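Local coordinates for protein esterase (Alcaligenes sp., PDB 1QLW) that probably hydrolyses carboxylic esters as a bacterial esterase built on the alpha/beta hydrolase fold, at residues 103-107 with 207-211; 71-77 with 171-175; 194-199 with 219-224; 143-147 with 296-300; 247-251 with 313-317. All blocks are in the same frame, centred on the assembly; numbering follows the deposited sequence.

How the contacts relate
Followed from the N terminus, the chain opens contact 2 at 71-77, contact 1 at 103-107 and contact 4 at 143-147 before closing contact 2 at 171-175. Contact 3 opens at 194-199, contact 1 closes at 207-211, and contact 3 closes at 219-224. Contact 5 then opens at 247-251, contact 4 closes at 296-300, and contact 5 closes at 313-317. Contacts 1, 2 and 4 thus cross one another, 1 also crosses 3, and 4 also crosses 5, while 3 is nested inside 4. Contacts 1, 2 and 4 tie together loops after strands 65-68, 99-103, 200-205 and 283-287 and the ends of helices 138-144 and 165-171; contacts 3 and 5 tie helices to neighbouring strands.

Contact 1. Residues 103-107 with 207-211; sequences DQSGR and QSGIY
Gln104 and Arg107 both reach across to Gln207, and their N-H groups converge on one oxygen. Gln207 OE1 accepts from Gln104 NE2 at 2.9 Å, with the donor in the carbonyl plane. It accepts again from Arg107 NH2, also 2.9 Å from OE1, through an almost straight bond of 167°. The oxygen lies at the guanidinium edge, close to its plane. The type II turn from Gln104 to Arg107 puts both donors within range of it, and the bend of the arginine at chi2 (82°) folds its chain round to bring NH2 there. The other end of the Gln104 amide is gripped as well: Tyr211 OH donates to Gln104 OE1 over 2.8 Å, coming from above the carbonyl plane, with ring and amide 77° apart. With a partner on OE1 and another on NE2, the amide is held against flipping.

The Tyr211 side is the close-packed one. Ser208 CA sits 3.7 Å above the centre of the phenol ring, and helix 185-197 adds Thr186 and Val187. Gln207 marks the looser side: it is partly exposed, and its side chain comes within about 3 Å of a bound sulfate. Gln207 NE2 is taken by Asp175 OD2, Arg107 NH2 also forms a salt bridge with Asp175 OD1, and Arg107 NH1 is held by Gly70 O and Leu73 O. Gln207 and Ser208 lie in the sharp turn after strand 200-205, where alpha/beta hydrolases carry their nucleophile, so the contact probably borders the active site. A network in which each amide oxygen has a definite donor is consistent with a fixed polar setting there.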
# COMPACT_ATOMS: atom_id res chain seq x y z
N ASP A 103 -3.52 3.44 -5.04
CA ASP A 103 -4.33 2.29 -4.66
C ASP A 103 -5.79 2.74 -4.79
O ASP A 103 -6.17 3.78 -4.27
CB ASP A 103 -4.08 1.78 -3.24
CG ASP A 103 -2.77 1.03 -3.09
OD1 ASP A 103 -2.19 0.61 -4.13
OD2 ASP A 103 -2.36 0.78 -1.93
N GLN A 104 -6.58 1.94 -5.52
CA GLN A 104 -7.98 2.27 -5.69
C GLN A 104 -8.66 2.48 -4.34
O GLN A 104 -8.27 1.88 -3.33
CB GLN A 104 -8.74 1.13 -6.36
CG GLN A 104 -8.59 1.01 -7.86
CD GLN A 104 -9.55 -0.01 -8.43
OE1 GLN A 104 -10.72 -0.06 -8.03
NE2 GLN A 104 -9.09 -0.84 -9.35
N SER A 105 -9.72 3.28 -4.35
CA SER A 105 -10.58 3.36 -3.17
C SER A 105 -10.93 1.94 -2.72
O SER A 105 -11.24 1.07 -3.54
CB SER A 105 -11.84 4.11 -3.53
OG SER A 105 -11.57 5.45 -3.89
N GLY A 106 -10.86 1.69 -1.42
CA GLY A 106 -11.22 0.41 -0.87
C GLY A 106 -10.27 -0.72 -1.20
O GLY A 106 -10.69 -1.88 -1.15
N ARG A 107 -9.02 -0.41 -1.51
CA ARG A 107 -8.01 -1.40 -1.85
C ARG A 107 -6.68 -0.94 -1.25
O ARG A 107 -6.39 0.25 -1.21
CB ARG A 107 -7.85 -1.54 -3.37
CG ARG A 107 -7.10 -2.77 -3.85
CD ARG A 107 -7.93 -4.04 -3.93
NE ARG A 107 -9.12 -3.85 -4.76
CZ ARG A 107 -9.11 -3.75 -6.09
NH1 ARG A 107 -7.98 -3.98 -6.75
NH2 ARG A 107 -10.21 -3.39 -6.72
N GLN A 207 -10.09 -4.27 -14.65
CA GLN A 207 -11.23 -3.69 -13.92
C GLN A 207 -11.26 -2.17 -13.96
O GLN A 207 -12.33 -1.57 -13.99
CB GLN A 207 -11.08 -4.14 -12.46
CG GLN A 207 -12.04 -3.52 -11.46
CD GLN A 207 -11.56 -3.92 -10.08
OE1 GLN A 207 -10.63 -3.29 -9.54
NE2 GLN A 207 -12.09 -4.98 -9.52
N SER A 208 -10.10 -1.52 -13.88
CA SER A 208 -10.07 -0.06 -13.91
C SER A 208 -9.97 0.47 -15.33
O SER A 208 -9.93 1.69 -15.50
CB SER A 208 -8.93 0.52 -13.08
OG SER A 208 -7.69 0.16 -13.69
N GLY A 209 -9.99 -0.41 -16.33
CA GLY A 209 -9.91 0.03 -17.71
C GLY A 209 -10.89 1.13 -18.04
O GLY A 209 -10.53 2.11 -18.71
N ILE A 210 -12.14 0.96 -17.61
CA ILE A 210 -13.19 1.93 -17.90
C ILE A 210 -13.08 3.21 -17.09
O ILE A 210 -13.63 4.24 -17.46
CB ILE A 210 -14.56 1.26 -17.67
CG1 ILE A 210 -15.70 2.05 -18.31
CG2 ILE A 210 -14.85 1.02 -16.20
CD1 ILE A 210 -15.62 2.20 -19.81
N TYR A 211 -12.38 3.17 -15.94
CA TYR A 211 -12.36 4.32 -15.05
C TYR A 211 -12.00 5.64 -15.69
O TYR A 211 -12.73 6.61 -15.48
CB TYR A 211 -11.49 4.11 -13.81
CG TYR A 211 -11.88 3.06 -12.80
CD1 TYR A 211 -13.00 2.25 -12.89
CD2 TYR A 211 -11.08 2.91 -11.67
CE1 TYR A 211 -13.27 1.29 -11.92
CE2 TYR A 211 -11.34 1.98 -10.69
CZ TYR A 211 -12.45 1.16 -10.82
OH TYR A 211 -12.75 0.19 -9.89

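Contact 2. Residues 71-77 with 171-175; sequences CCLTGMT and QMVPD
Cys72 meets the 171-175 segment through both of its backbone polar groups. Its carbonyl O takes the N-H of Val173 at 2.9 Å, and its own N donates to Asp175 OD2, 2.9 Å away, on the anti side of the carboxylate and tilted out of its plane. Around these bonds the packing is apolar: Met172 CE, turned in by a bend at chi3 (70°), touches Cys72 CB at 3.7 Å, and Leu73 CD2 rests on Met172 CG. Gln171 runs across Met76, its CB 3.7 Å from Met76 CG, while its CG lies near Leu73 CD2. Cutting Gln171 back to an alanine removes the chain beyond CB and would probably uncover Leu73 CD2 and part of Met76.

In the next shell, two waters span from Gln171 O to Thr74, one reaching its N and the other its OG1. Thr74 OG1, which donates to its water, accepts from Met76 N at 3.2 Å, making an ST turn, and Thr74 O receives both Thr77 N and Thr77 OG1. Asp175 is positioned in turn by Arg107 and Gln207, and Thr74 packs on Arg109 of the second subunit. The bond between Cys71 SG and Cys72 SG, 2.0 Å long, joins adjacent residues: a vicinal disulfide, which probably stiffens the loop after strand 65-68. This loop holds the position that commonly supplies part of the oxyanion hole in alpha/beta hydrolases, and probably does so here.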
# COMPACT_ATOMS: atom_id res chain seq x y z
N CYS A 71 -8.27 -5.36 -10.93
CA CYS A 71 -8.83 -6.17 -9.86
C CYS A 71 -7.75 -6.91 -9.10
O CYS A 71 -6.67 -7.20 -9.60
CB CYS A 71 -9.82 -7.25 -10.32
SG CYS A 71 -9.09 -8.87 -10.67
N CYS A 72 -8.06 -7.24 -7.84
CA CYS A 72 -7.34 -8.30 -7.16
C CYS A 72 -5.88 -7.95 -6.88
O CYS A 72 -5.09 -8.85 -6.55
CB CYS A 72 -7.40 -9.58 -8.05
SG CYS A 72 -8.92 -9.90 -8.91
N LEU A 73 -5.51 -6.70 -7.03
CA LEU A 73 -4.15 -6.21 -7.05
C LEU A 73 -4.13 -4.82 -6.43
O LEU A 73 -5.18 -4.23 -6.17
CB LEU A 73 -3.63 -6.14 -8.50
CG LEU A 73 -3.48 -7.46 -9.24
CD1 LEU A 73 -3.40 -7.21 -10.75
CD2 LEU A 73 -2.27 -8.21 -8.74
N THR A 74 -2.93 -4.29 -6.23
CA THR A 74 -2.74 -2.93 -5.74
C THR A 74 -1.78 -2.22 -6.67
O THR A 74 -1.42 -2.71 -7.75
CB THR A 74 -2.19 -2.92 -4.30
OG1 THR A 74 -0.83 -3.37 -4.31
CG2 THR A 74 -3.05 -3.75 -3.37
N GLY A 75 -1.32 -1.04 -6.28
CA GLY A 75 -0.32 -0.31 -7.05
C GLY A 75 0.99 -1.04 -7.17
O GLY A 75 1.82 -0.70 -8.03
N MET A 76 1.22 -2.08 -6.35
CA MET A 76 2.33 -3.01 -6.56
C MET A 76 2.37 -3.52 -7.99
O MET A 76 3.47 -3.86 -8.47
CB MET A 76 2.18 -4.18 -5.58
CG MET A 76 3.17 -5.31 -5.77
SD MET A 76 4.86 -4.82 -5.40
CE MET A 76 5.77 -6.27 -5.93
N THR A 77 1.25 -3.60 -8.69
CA THR A 77 1.19 -4.02 -10.08
C THR A 77 2.35 -3.43 -10.89
O THR A 77 2.91 -4.14 -11.73
CB THR A 77 -0.12 -3.52 -10.72
OG1 THR A 77 -1.24 -4.21 -10.16
CG2 THR A 77 -0.16 -3.73 -12.23
N GLN A 171 1.27 -10.82 -4.42
CA GLN A 171 0.79 -9.45 -4.56
C GLN A 171 -0.71 -9.36 -4.78
O GLN A 171 -1.23 -8.23 -4.85
CB GLN A 171 1.56 -8.68 -5.61
CG GLN A 171 1.28 -9.04 -7.06
CD GLN A 171 1.96 -8.07 -8.01
OE1 GLN A 171 3.19 -8.17 -8.24
NE2 GLN A 171 1.23 -7.14 -8.54
N MET A 172 -1.41 -10.47 -4.88
CA MET A 172 -2.86 -10.46 -5.09
C MET A 172 -3.58 -10.38 -3.75
O MET A 172 -3.14 -10.95 -2.75
CB MET A 172 -3.28 -11.72 -5.86
CG MET A 172 -2.67 -11.69 -7.26
SD MET A 172 -3.33 -12.95 -8.38
CE MET A 172 -4.99 -12.32 -8.61
N VAL A 173 -4.67 -9.62 -3.76
CA VAL A 173 -5.41 -9.26 -2.55
C VAL A 173 -6.91 -9.37 -2.78
O VAL A 173 -7.38 -9.28 -3.92
CB VAL A 173 -5.07 -7.81 -2.12
CG1 VAL A 173 -3.59 -7.63 -1.81
CG2 VAL A 173 -5.50 -6.78 -3.15
N PRO A 174 -7.70 -9.46 -1.71
CA PRO A 174 -9.15 -9.38 -1.84
C PRO A 174 -9.60 -8.06 -2.43
O PRO A 174 -9.00 -7.01 -2.23
CB PRO A 174 -9.65 -9.55 -0.41
CG PRO A 174 -8.58 -10.34 0.25
CD PRO A 174 -7.29 -9.81 -0.33
N ASP A 175 -10.74 -8.14 -3.10
CA ASP A 175 -11.30 -7.03 -3.86
C ASP A 175 -12.67 -6.68 -3.33
O ASP A 175 -13.55 -7.54 -3.25
CB ASP A 175 -11.32 -7.44 -5.33
CG ASP A 175 -11.47 -6.27 -6.27
OD1 ASP A 175 -12.23 -5.35 -5.94
OD2 ASP A 175 -10.81 -6.30 -7.34
O HOH W 1 -0.40 -5.93 -3.25
O HOH W 2 -0.63 -6.03 -6.64

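Contact 3. Residues 194-199 with 219-224; sequences AIKLDG and NPKGIT
Lys221 lies across Ile195, and almost its whole length can be accounted for. Its CB is 4.0 Å from Ile195 CG1, its CG comes to 3.9 Å from that same atom, and CD is still beside it; the aliphatic part of the lysine thus crosses the isoleucine at about a right angle. Chi2 and chi3 near 180° keep the chain extended until the bend at chi4 (41°). There NZ stops 4.2 Å from Asp198 OD1, beyond a salt bridge. A water fills in: it donates to Ile195 O and to Asp198 OD1 and accepts a weak bond from the ammonium.

Farther along, the two backbones close up at glycines. Gly199 CA makes a C-H...O contact with Gly222 O at 3.1 Å. A beta carbon on Gly222 would fall 2.3 Å from Ala194 O, so the helix end can lie here only against a bare backbone. Ala194 CB rests on Gly222 O at 3.6 Å. Asn219 OD1 accepts from Lys221 N, an Asx turn that sets the start of the type II turn through Gly222.

The segments join the end of helix 185-197 to the entry of strand 223-229, which pairs in parallel with strand 200-205. With no direct hydrogen bond between the segments and the charges linked through water at the exposed side, cohesion probably rests on close backbone fit and aliphatic packing more than on direct charge pairing.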
# COMPACT_ATOMS: atom_id res chain seq x y z
N ALA A 194 -6.57 14.69 -11.36
CA ALA A 194 -6.25 15.32 -12.64
C ALA A 194 -6.32 16.84 -12.57
O ALA A 194 -5.50 17.55 -13.16
CB ALA A 194 -7.13 14.77 -13.74
N ILE A 195 -7.34 17.35 -11.88
CA ILE A 195 -7.51 18.80 -11.72
C ILE A 195 -6.37 19.36 -10.90
O ILE A 195 -5.79 20.40 -11.22
CB ILE A 195 -8.89 19.10 -11.12
CG1 ILE A 195 -9.98 18.74 -12.14
CG2 ILE A 195 -9.02 20.55 -10.69
CD1 ILE A 195 -11.37 18.69 -11.54
N LYS A 196 -5.99 18.68 -9.82
CA LYS A 196 -4.89 19.10 -8.97
C LYS A 196 -3.60 19.21 -9.78
O LYS A 196 -2.83 20.16 -9.63
CB LYS A 196 -4.67 18.12 -7.81
CG LYS A 196 -3.42 18.30 -6.98
CD LYS A 196 -3.25 17.22 -5.93
CE LYS A 196 -1.99 17.35 -5.09
NZ LYS A 196 -1.89 18.63 -4.35
N LEU A 197 -3.34 18.20 -10.60
CA LEU A 197 -2.12 18.17 -11.40
C LEU A 197 -2.17 19.10 -12.60
O LEU A 197 -1.12 19.46 -13.12
CB LEU A 197 -1.84 16.74 -11.88
CG LEU A 197 -1.59 15.71 -10.77
CD1 LEU A 197 -1.31 14.35 -11.36
CD2 LEU A 197 -0.47 16.16 -9.83
N ASP A 198 -3.36 19.45 -13.05
CA ASP A 198 -3.55 20.29 -14.22
C ASP A 198 -2.97 19.62 -15.45
O ASP A 198 -2.29 20.24 -16.26
CB ASP A 198 -3.01 21.70 -14.00
CG ASP A 198 -3.49 22.69 -15.06
OD1 ASP A 198 -4.63 22.53 -15.54
OD2 ASP A 198 -2.69 23.58 -15.41
N GLY A 199 -3.32 18.35 -15.65
CA GLY A 199 -2.94 17.64 -16.86
C GLY A 199 -2.15 16.38 -16.56
O GLY A 199 -0.97 16.45 -16.21
N ASN A 219 -16.02 14.89 -15.82
CA ASN A 219 -15.35 16.18 -15.94
C ASN A 219 -14.07 15.98 -16.73
O ASN A 219 -13.19 15.24 -16.28
CB ASN A 219 -15.05 16.70 -14.54
CG ASN A 219 -14.53 18.11 -14.54
OD1 ASN A 219 -14.11 18.61 -15.59
ND2 ASN A 219 -14.59 18.82 -13.41
N PRO A 220 -13.93 16.56 -17.92
CA PRO A 220 -12.74 16.34 -18.73
C PRO A 220 -11.53 17.11 -18.25
O PRO A 220 -10.42 16.90 -18.77
CB PRO A 220 -13.17 16.81 -20.12
CG PRO A 220 -14.19 17.86 -19.82
CD PRO A 220 -14.95 17.39 -18.60
N LYS A 221 -11.67 18.03 -17.30
CA LYS A 221 -10.59 18.90 -16.89
C LYS A 221 -9.38 18.13 -16.38
O LYS A 221 -9.47 17.27 -15.51
CB LYS A 221 -11.06 19.89 -15.83
CG LYS A 221 -10.01 20.91 -15.40
CD LYS A 221 -10.62 21.99 -14.53
CE LYS A 221 -9.59 23.06 -14.21
NZ LYS A 221 -8.74 23.38 -15.40
N GLY A 222 -8.23 18.46 -16.94
CA GLY A 222 -6.96 17.88 -16.52
C GLY A 222 -6.64 16.52 -17.11
O GLY A 222 -5.59 15.95 -16.75
N ILE A 223 -7.49 15.98 -17.98
CA ILE A 223 -7.24 14.66 -18.55
C ILE A 223 -6.60 14.84 -19.92
O ILE A 223 -7.26 15.21 -20.89
CB ILE A 223 -8.51 13.81 -18.65
CG1 ILE A 223 -9.13 13.73 -17.25
CG2 ILE A 223 -8.20 12.43 -19.23
CD1 ILE A 223 -10.42 12.97 -17.18
N THR A 224 -5.31 14.58 -20.02
CA THR A 224 -4.56 14.89 -21.23
C THR A 224 -4.69 13.79 -22.27
O THR A 224 -4.79 14.08 -23.46
CB THR A 224 -3.07 15.08 -20.83
OG1 THR A 224 -3.00 16.05 -19.77
CG2 THR A 224 -2.23 15.49 -22.01
O HOH W 3 -6.77 21.98 -13.35

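Contact 4. Residues 143-147 with 296-300; sequences AIFRF and NSHMM
Asn296 and Ser297 come first along the second segment, facing Arg146 and Phe147. Arg146 NH2 approaches the carbonyl oxygen of Asn296 only to 3.7 Å; its guanidinium instead lies with one face beneath His298 N. Ser297 CB sits in the plane of the Phe147 ring, at its edge, 3.7 Å from CE1. Ser297 OG accepts from Met299 N in an ST turn and has a further partner in Asp303.

His298 makes the one direct hydrogen bond between the segments, its N donating to Phe145 O at 3.0 Å along a nearly straight line of 175°. Its imidazole meets the Phe145 ring rim to rim, CD2 being 3.6 Å from Phe145 CD1, with the planes turned by 23°. Met299 then folds over that phenyl ring: bends at chi2 and chi3 curl the chain so that both CG and SD lie over one face, SD 4.0 Å from the centroid, a Met-aromatic contact joined to a CH-pi one. Replacing Phe145 by an alanine would probably leave the Met299 sulfur without its aromatic partner and the imidazole rim of His298 with less to lean on.

Arg146, which leaves helical geometry with positive phi in a Schellman motif, and His298 share Glu230: NH1 forms a salt bridge with its OE1, and His298 ND1 is hydrogen-bonded to the same oxygen. An acid paired with a histidine in a late loop is consistent with the catalytic machinery of alpha/beta hydrolases, which suggests that Arg146 helps to place Glu230, while Phe145 helps to place His298.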
# COMPACT_ATOMS: atom_id res chain seq x y z
N ALA A 143 -6.00 -18.49 -15.74
CA ALA A 143 -6.82 -18.42 -16.94
C ALA A 143 -7.26 -17.00 -17.23
O ALA A 143 -7.27 -16.58 -18.40
CB ALA A 143 -7.99 -19.39 -16.84
N ILE A 144 -7.65 -16.22 -16.22
CA ILE A 144 -8.01 -14.82 -16.45
C ILE A 144 -6.86 -14.04 -17.08
O ILE A 144 -7.05 -13.22 -17.97
CB ILE A 144 -8.43 -14.14 -15.13
CG1 ILE A 144 -9.72 -14.79 -14.62
CG2 ILE A 144 -8.59 -12.63 -15.29
CD1 ILE A 144 -10.10 -14.50 -13.19
N PHE A 145 -5.64 -14.36 -16.64
CA PHE A 145 -4.46 -13.66 -17.11
C PHE A 145 -3.89 -14.25 -18.39
O PHE A 145 -2.97 -13.68 -18.97
CB PHE A 145 -3.39 -13.63 -16.03
CG PHE A 145 -3.75 -12.88 -14.77
CD1 PHE A 145 -4.79 -11.96 -14.72
CD2 PHE A 145 -3.03 -13.09 -13.62
CE1 PHE A 145 -5.09 -11.26 -13.56
CE2 PHE A 145 -3.32 -12.41 -12.45
CZ PHE A 145 -4.34 -11.50 -12.42
N ARG A 146 -4.44 -15.38 -18.84
CA ARG A 146 -4.07 -16.04 -20.08
C ARG A 146 -2.62 -16.51 -20.04
O ARG A 146 -1.91 -16.46 -21.06
CB ARG A 146 -4.34 -15.16 -21.31
CG ARG A 146 -5.75 -14.62 -21.38
CD ARG A 146 -6.10 -14.06 -22.76
NE ARG A 146 -5.08 -13.15 -23.26
CZ ARG A 146 -4.89 -11.91 -22.84
NH1 ARG A 146 -5.76 -11.35 -21.99
NH2 ARG A 146 -3.85 -11.21 -23.28
N PHE A 147 -2.22 -17.11 -18.92
CA PHE A 147 -0.90 -17.71 -18.86
C PHE A 147 -0.83 -19.04 -19.60
O PHE A 147 0.24 -19.47 -20.00
CB PHE A 147 -0.48 -17.91 -17.41
CG PHE A 147 -0.27 -16.65 -16.61
CD1 PHE A 147 -0.09 -15.41 -17.21
CD2 PHE A 147 -0.25 -16.75 -15.24
CE1 PHE A 147 0.11 -14.28 -16.43
CE2 PHE A 147 -0.03 -15.63 -14.45
CZ PHE A 147 0.15 -14.39 -15.04
N ASN A 296 2.26 -11.90 -25.14
CA ASN A 296 1.96 -11.11 -23.95
C ASN A 296 0.70 -11.60 -23.26
O ASN A 296 -0.30 -11.92 -23.88
CB ASN A 296 1.86 -9.62 -24.25
CG ASN A 296 3.23 -9.00 -24.40
OD1 ASN A 296 3.70 -8.79 -25.52
ND2 ASN A 296 3.86 -8.73 -23.25
N SER A 297 0.82 -11.61 -21.92
CA SER A 297 -0.29 -11.99 -21.07
C SER A 297 -1.12 -10.75 -20.72
O SER A 297 -0.81 -9.62 -21.10
CB SER A 297 0.24 -12.61 -19.78
OG SER A 297 0.79 -11.63 -18.89
N HIS A 298 -2.15 -10.97 -19.90
CA HIS A 298 -2.90 -9.83 -19.38
C HIS A 298 -2.04 -8.93 -18.48
O HIS A 298 -2.30 -7.74 -18.36
CB HIS A 298 -4.08 -10.37 -18.57
CG HIS A 298 -4.97 -9.33 -18.00
ND1 HIS A 298 -5.64 -8.40 -18.77
CD2 HIS A 298 -5.32 -9.07 -16.72
CE1 HIS A 298 -6.35 -7.62 -17.98
NE2 HIS A 298 -6.21 -8.03 -16.72
N MET A 299 -1.04 -9.52 -17.84
CA MET A 299 -0.14 -8.81 -16.95
C MET A 299 1.07 -8.30 -17.73
O MET A 299 2.23 -8.45 -17.31
CB MET A 299 0.28 -9.72 -15.79
CG MET A 299 -0.86 -10.19 -14.93
SD MET A 299 -1.80 -8.91 -14.12
CE MET A 299 -0.56 -8.13 -13.10
N MET A 300 0.81 -7.62 -18.85
CA MET A 300 1.90 -7.30 -19.79
C MET A 300 2.91 -6.32 -19.20
O MET A 300 4.06 -6.29 -19.66
CB MET A 300 1.34 -6.81 -21.11
CG MET A 300 0.62 -5.48 -21.00
SD MET A 300 -0.03 -4.94 -22.61
CE MET A 300 -1.34 -6.15 -22.82
O HOH W 4 -1.18 -14.74 -23.44

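Contact 5. Residues 247-251 with 313-317; sequences PVLVV and ILDWI
Strand 248-251 and helix 313-317 run antiparallel, their N-to-C directions 169° apart and their axes 10.0 Å from each other, a spacing that leaves room for one layer of side chains. Leu249 and Trp316 fill most of it. Leu249 CB sits 3.5 Å from the centroid of the six-membered ring of the indole, almost on the ring normal, a CH-pi contact over the face. Beyond it, Leu249 CD2 reaches the five-membered part, 3.9 Å from Trp316 CG, while CD1 lies near Trp316 CD1. The indole gets there because Trp316 CG stands anti to the backbone N (chi1 -180°), which sends the ring out from the helix and over the strand.

Its far end reaches Pro247. Pro247 CB packs against Trp316 CZ2 at 3.8 Å, and Pro247 O lies at the edge of the ring, 3.6 Å from Trp316 CH2.

This is the helix-on-sheet packing of an alpha/beta hydrolase, a sheet between two layers of helices. Helix 306-319 covers one face of strand 248-252, and helix 263-278 covers the other, where Val248 and Val250 meet Ile273. Neighbouring strand 283-287 adds Met286 beside Leu249 and Gln284 beside Trp316.

The polar atom of the indole is not left to the apolar layer: Trp316 NE1 donates to a water at 3.0 Å, and that water lies near the ring plane and donates on to Val248 O. Toward the other end of the strand, Ile313 CG1 touches both Leu249 CD2 and Val251 CG2, each 4.2 Å away.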
# COMPACT_ATOMS: atom_id res chain seq x y z
N PRO A 247 -6.95 12.11 -26.63
CA PRO A 247 -6.41 10.96 -27.36
C PRO A 247 -6.49 9.72 -26.49
O PRO A 247 -6.23 9.77 -25.28
CB PRO A 247 -5.00 11.36 -27.72
CG PRO A 247 -4.96 12.85 -27.60
CD PRO A 247 -5.94 13.18 -26.50
N VAL A 248 -6.79 8.59 -27.13
CA VAL A 248 -6.96 7.31 -26.46
C VAL A 248 -6.17 6.20 -27.12
O VAL A 248 -6.20 6.03 -28.33
CB VAL A 248 -8.45 6.89 -26.47
CG1 VAL A 248 -8.66 5.50 -25.92
CG2 VAL A 248 -9.33 7.91 -25.77
N LEU A 249 -5.48 5.43 -26.26
CA LEU A 249 -4.78 4.23 -26.67
C LEU A 249 -5.30 3.05 -25.86
O LEU A 249 -5.30 3.14 -24.63
CB LEU A 249 -3.27 4.37 -26.44
CG LEU A 249 -2.43 3.15 -26.80
CD1 LEU A 249 -2.44 2.88 -28.30
CD2 LEU A 249 -0.99 3.33 -26.32
N VAL A 250 -5.74 2.00 -26.53
CA VAL A 250 -6.18 0.77 -25.86
C VAL A 250 -5.21 -0.31 -26.31
O VAL A 250 -4.97 -0.46 -27.51
CB VAL A 250 -7.64 0.42 -26.18
CG1 VAL A 250 -8.01 -0.93 -25.62
CG2 VAL A 250 -8.57 1.53 -25.68
N VAL A 251 -4.64 -1.07 -25.37
CA VAL A 251 -3.60 -2.05 -25.69
C VAL A 251 -4.06 -3.46 -25.33
O VAL A 251 -4.53 -3.69 -24.21
CB VAL A 251 -2.30 -1.74 -24.91
CG1 VAL A 251 -1.19 -2.67 -25.39
CG2 VAL A 251 -1.88 -0.29 -25.07
N ILE A 313 4.01 2.27 -25.75
CA ILE A 313 3.06 3.16 -25.10
C ILE A 313 3.64 4.56 -24.94
O ILE A 313 2.98 5.56 -25.23
CB ILE A 313 2.64 2.56 -23.74
CG1 ILE A 313 1.80 1.30 -23.99
CG2 ILE A 313 1.89 3.58 -22.91
CD1 ILE A 313 1.52 0.51 -22.72
N LEU A 314 4.89 4.65 -24.48
CA LEU A 314 5.51 5.96 -24.29
C LEU A 314 5.70 6.71 -25.60
O LEU A 314 5.54 7.93 -25.66
CB LEU A 314 6.83 5.83 -23.54
CG LEU A 314 6.73 5.32 -22.11
CD1 LEU A 314 8.12 5.12 -21.53
CD2 LEU A 314 5.91 6.26 -21.24
N ASP A 315 6.02 5.97 -26.67
CA ASP A 315 6.12 6.59 -28.00
C ASP A 315 4.78 7.21 -28.38
O ASP A 315 4.70 8.34 -28.87
CB ASP A 315 6.54 5.58 -29.05
CG ASP A 315 6.48 6.10 -30.47
OD1 ASP A 315 7.38 6.86 -30.88
OD2 ASP A 315 5.51 5.77 -31.19
N TRP A 316 3.69 6.49 -28.14
CA TRP A 316 2.35 7.00 -28.42
C TRP A 316 2.05 8.21 -27.55
O TRP A 316 1.55 9.23 -28.05
CB TRP A 316 1.31 5.90 -28.24
CG TRP A 316 -0.09 6.39 -28.52
CD1 TRP A 316 -0.75 6.34 -29.71
CD2 TRP A 316 -0.99 7.01 -27.60
NE1 TRP A 316 -2.00 6.89 -29.59
CE2 TRP A 316 -2.17 7.32 -28.31
CE3 TRP A 316 -0.90 7.32 -26.23
CZ2 TRP A 316 -3.25 7.94 -27.69
CZ3 TRP A 316 -1.98 7.94 -25.65
CH2 TRP A 316 -3.14 8.24 -26.37
N ILE A 317 2.38 8.14 -26.26
CA ILE A 317 2.11 9.28 -25.38
C ILE A 317 2.86 10.51 -25.87
O ILE A 317 2.29 11.60 -25.96
CB ILE A 317 2.49 8.98 -23.92
CG1 ILE A 317 1.54 7.93 -23.35
CG2 ILE A 317 2.46 10.26 -23.10
CD1 ILE A 317 1.92 7.41 -21.97
O HOH W 5 -4.64 7.60 -30.76